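Long-range contact in RAI1 (Scheffersomyces stipitis, PDB 5ULJ), which removes the NAD cap from the 5' end of RNAs as a metal-dependent hydrolase and stimulates the exoribonuclease RAT1: residues K10-Q15 and R369-R374. Residues are numbered along the deposited sequence; the frame is centred on the assembly and turned at random.
Sequences KTLSLQ and RTFTLR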
# COMPACT_ATOMS: atom_id res chain seq x y z
N LYS A 10 -10.18 24.06 7.70
CA LYS A 10 -9.41 24.67 6.63
C LYS A 10 -9.51 23.83 5.37
O LYS A 10 -9.73 22.62 5.44
CB LYS A 10 -7.94 24.83 7.03
CG LYS A 10 -7.72 25.70 8.26
CD LYS A 10 -6.24 25.98 8.45
CE LYS A 10 -6.01 27.05 9.50
NZ LYS A 10 -5.72 26.46 10.84
N THR A 11 -9.36 24.47 4.21
CA THR A 11 -9.35 23.75 2.94
C THR A 11 -8.07 24.03 2.17
O THR A 11 -7.42 25.06 2.36
CB THR A 11 -10.56 24.14 2.06
OG1 THR A 11 -10.45 25.51 1.66
CG2 THR A 11 -11.86 23.93 2.82
N LEU A 12 -7.70 23.09 1.31
CA LEU A 12 -6.54 23.27 0.44
C LEU A 12 -6.99 23.23 -1.02
O LEU A 12 -7.81 22.39 -1.40
CB LEU A 12 -5.49 22.19 0.70
CG LEU A 12 -4.20 22.28 -0.12
CD1 LEU A 12 -3.35 23.46 0.35
CD2 LEU A 12 -3.41 20.98 -0.03
N SER A 13 -6.46 24.14 -1.82
CA SER A 13 -6.78 24.17 -3.25
C SER A 13 -6.38 22.85 -3.91
O SER A 13 -5.28 22.35 -3.70
CB SER A 13 -6.07 25.33 -3.94
OG SER A 13 -6.21 25.25 -5.35
N LEU A 14 -7.29 22.30 -4.71
CA LEU A 14 -7.01 21.07 -5.44
C LEU A 14 -5.95 21.29 -6.51
O LEU A 14 -5.44 20.33 -7.09
CB LEU A 14 -8.29 20.51 -6.07
CG LEU A 14 -9.19 19.67 -5.17
CD1 LEU A 14 -10.44 19.24 -5.93
CD2 LEU A 14 -8.44 18.47 -4.64
N GLN A 15 -5.64 22.55 -6.78
CA GLN A 15 -4.62 22.91 -7.76
C GLN A 15 -3.29 23.22 -7.08
O GLN A 15 -2.38 23.75 -7.72
CB GLN A 15 -5.08 24.10 -8.60
CG GLN A 15 -6.36 23.85 -9.38
CD GLN A 15 -6.23 22.73 -10.38
OE1 GLN A 15 -5.15 22.50 -10.93
NE2 GLN A 15 -7.32 22.02 -10.63
N ARG A 369 -15.90 18.30 -4.30
CA ARG A 369 -14.52 18.47 -4.76
C ARG A 369 -13.73 19.35 -3.80
O ARG A 369 -13.00 20.25 -4.22
CB ARG A 369 -14.49 19.06 -6.17
CG ARG A 369 -15.13 18.17 -7.23
CD ARG A 369 -14.29 16.93 -7.49
NE ARG A 369 -14.93 16.04 -8.46
CZ ARG A 369 -14.81 16.17 -9.78
NH1 ARG A 369 -14.08 17.16 -10.29
NH2 ARG A 369 -15.42 15.32 -10.59
N THR A 370 -13.86 19.08 -2.50
CA THR A 370 -13.16 19.85 -1.49
C THR A 370 -12.18 18.99 -0.70
O THR A 370 -12.46 17.83 -0.40
CB THR A 370 -14.14 20.52 -0.50
OG1 THR A 370 -14.91 19.51 0.16
CG2 THR A 370 -15.08 21.46 -1.24
N PHE A 371 -11.03 19.57 -0.38
CA PHE A 371 -10.01 18.91 0.42
C PHE A 371 -9.89 19.64 1.75
O PHE A 371 -9.35 20.74 1.80
CB PHE A 371 -8.68 18.88 -0.32
CG PHE A 371 -7.65 17.97 0.29
CD1 PHE A 371 -7.59 16.64 -0.08
CD2 PHE A 371 -6.75 18.45 1.22
CE1 PHE A 371 -6.64 15.79 0.47
CE2 PHE A 371 -5.80 17.61 1.78
CZ PHE A 371 -5.74 16.28 1.40
N THR A 372 -10.39 19.04 2.82
CA THR A 372 -10.52 19.75 4.09
C THR A 372 -9.74 19.14 5.24
O THR A 372 -9.55 17.92 5.31
CB THR A 372 -12.00 19.84 4.52
OG1 THR A 372 -12.50 18.53 4.80
CG2 THR A 372 -12.84 20.48 3.42
N LEU A 373 -9.28 20.00 6.14
CA LEU A 373 -8.69 19.59 7.40
C LEU A 373 -9.53 20.16 8.54
O LEU A 373 -9.79 21.36 8.58
CB LEU A 373 -7.24 20.05 7.52
CG LEU A 373 -6.59 19.86 8.89
CD1 LEU A 373 -6.38 18.39 9.20
CD2 LEU A 373 -5.28 20.63 8.99
N ARG A 374 -9.95 19.30 9.46
CA ARG A 374 -10.77 19.77 10.57
C ARG A 374 -10.45 19.04 11.87
O ARG A 374 -10.03 17.88 11.86
CB ARG A 374 -12.25 19.62 10.24
CG ARG A 374 -12.78 18.19 10.31
CD ARG A 374 -14.22 18.12 9.82
NE ARG A 374 -14.86 16.86 10.17
CZ ARG A 374 -14.81 15.76 9.43
NH1 ARG A 374 -14.15 15.76 8.28
NH2 ARG A 374 -15.43 14.66 9.84
O HOH W 1 -10.36 22.19 -1.45
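Lys10 and Leu373 form an antiparallel hydrogen-bonded pair. Leu373 N gives Lys10 O a nearly straight bond (2.7 Å, 169° at the hydrogen). The return bond from Lys10 N to Leu373 O is more bent (2.9 Å, 137°). Next along, Thr11 and Thr372 make the non-hydrogen-bonded pair, beta-branched residues that suit an extended backbone. In both, OG1 lies between backbone N and carbonyl carbon (chi1 about 65°), which puts CG2 beside its own N, where the two methyls meet at 3.6 Å.

Beyond this pair Leu12 N still reaches Phe371 O (2.9 Å), but the strands then part and a water replaces the second direct bond, donating to Leu12 O (2.6 Å) and accepting from Phe371 N (2.9 Å). On the other face Leu12 CB lies 4.0 Å from Phe371 CD2, obliquely to the ring. Within the ST turn that Gln15 N closes on Ser13 OG, Leu14 CD1 presses on Arg369 O at 3.2 Å, with CD2 beside Phe371 CB.

Leu12, Phe371 and Leu373 suit a face lined by Trp339, edge-to-face with Phe371, and Trp346, both of helix 333-350; Lys10 also touches Trp346, its end leading off to a long, weak ion pair with Glu350. On its other edge 370-375 pairs with strand 359-365, Arg369 and Thr370 facing Asp365 in a G1 bulge. The N-terminal segment thus adds a short antiparallel edge strand to a beta hairpin, away from the nucleotide and calcium sites.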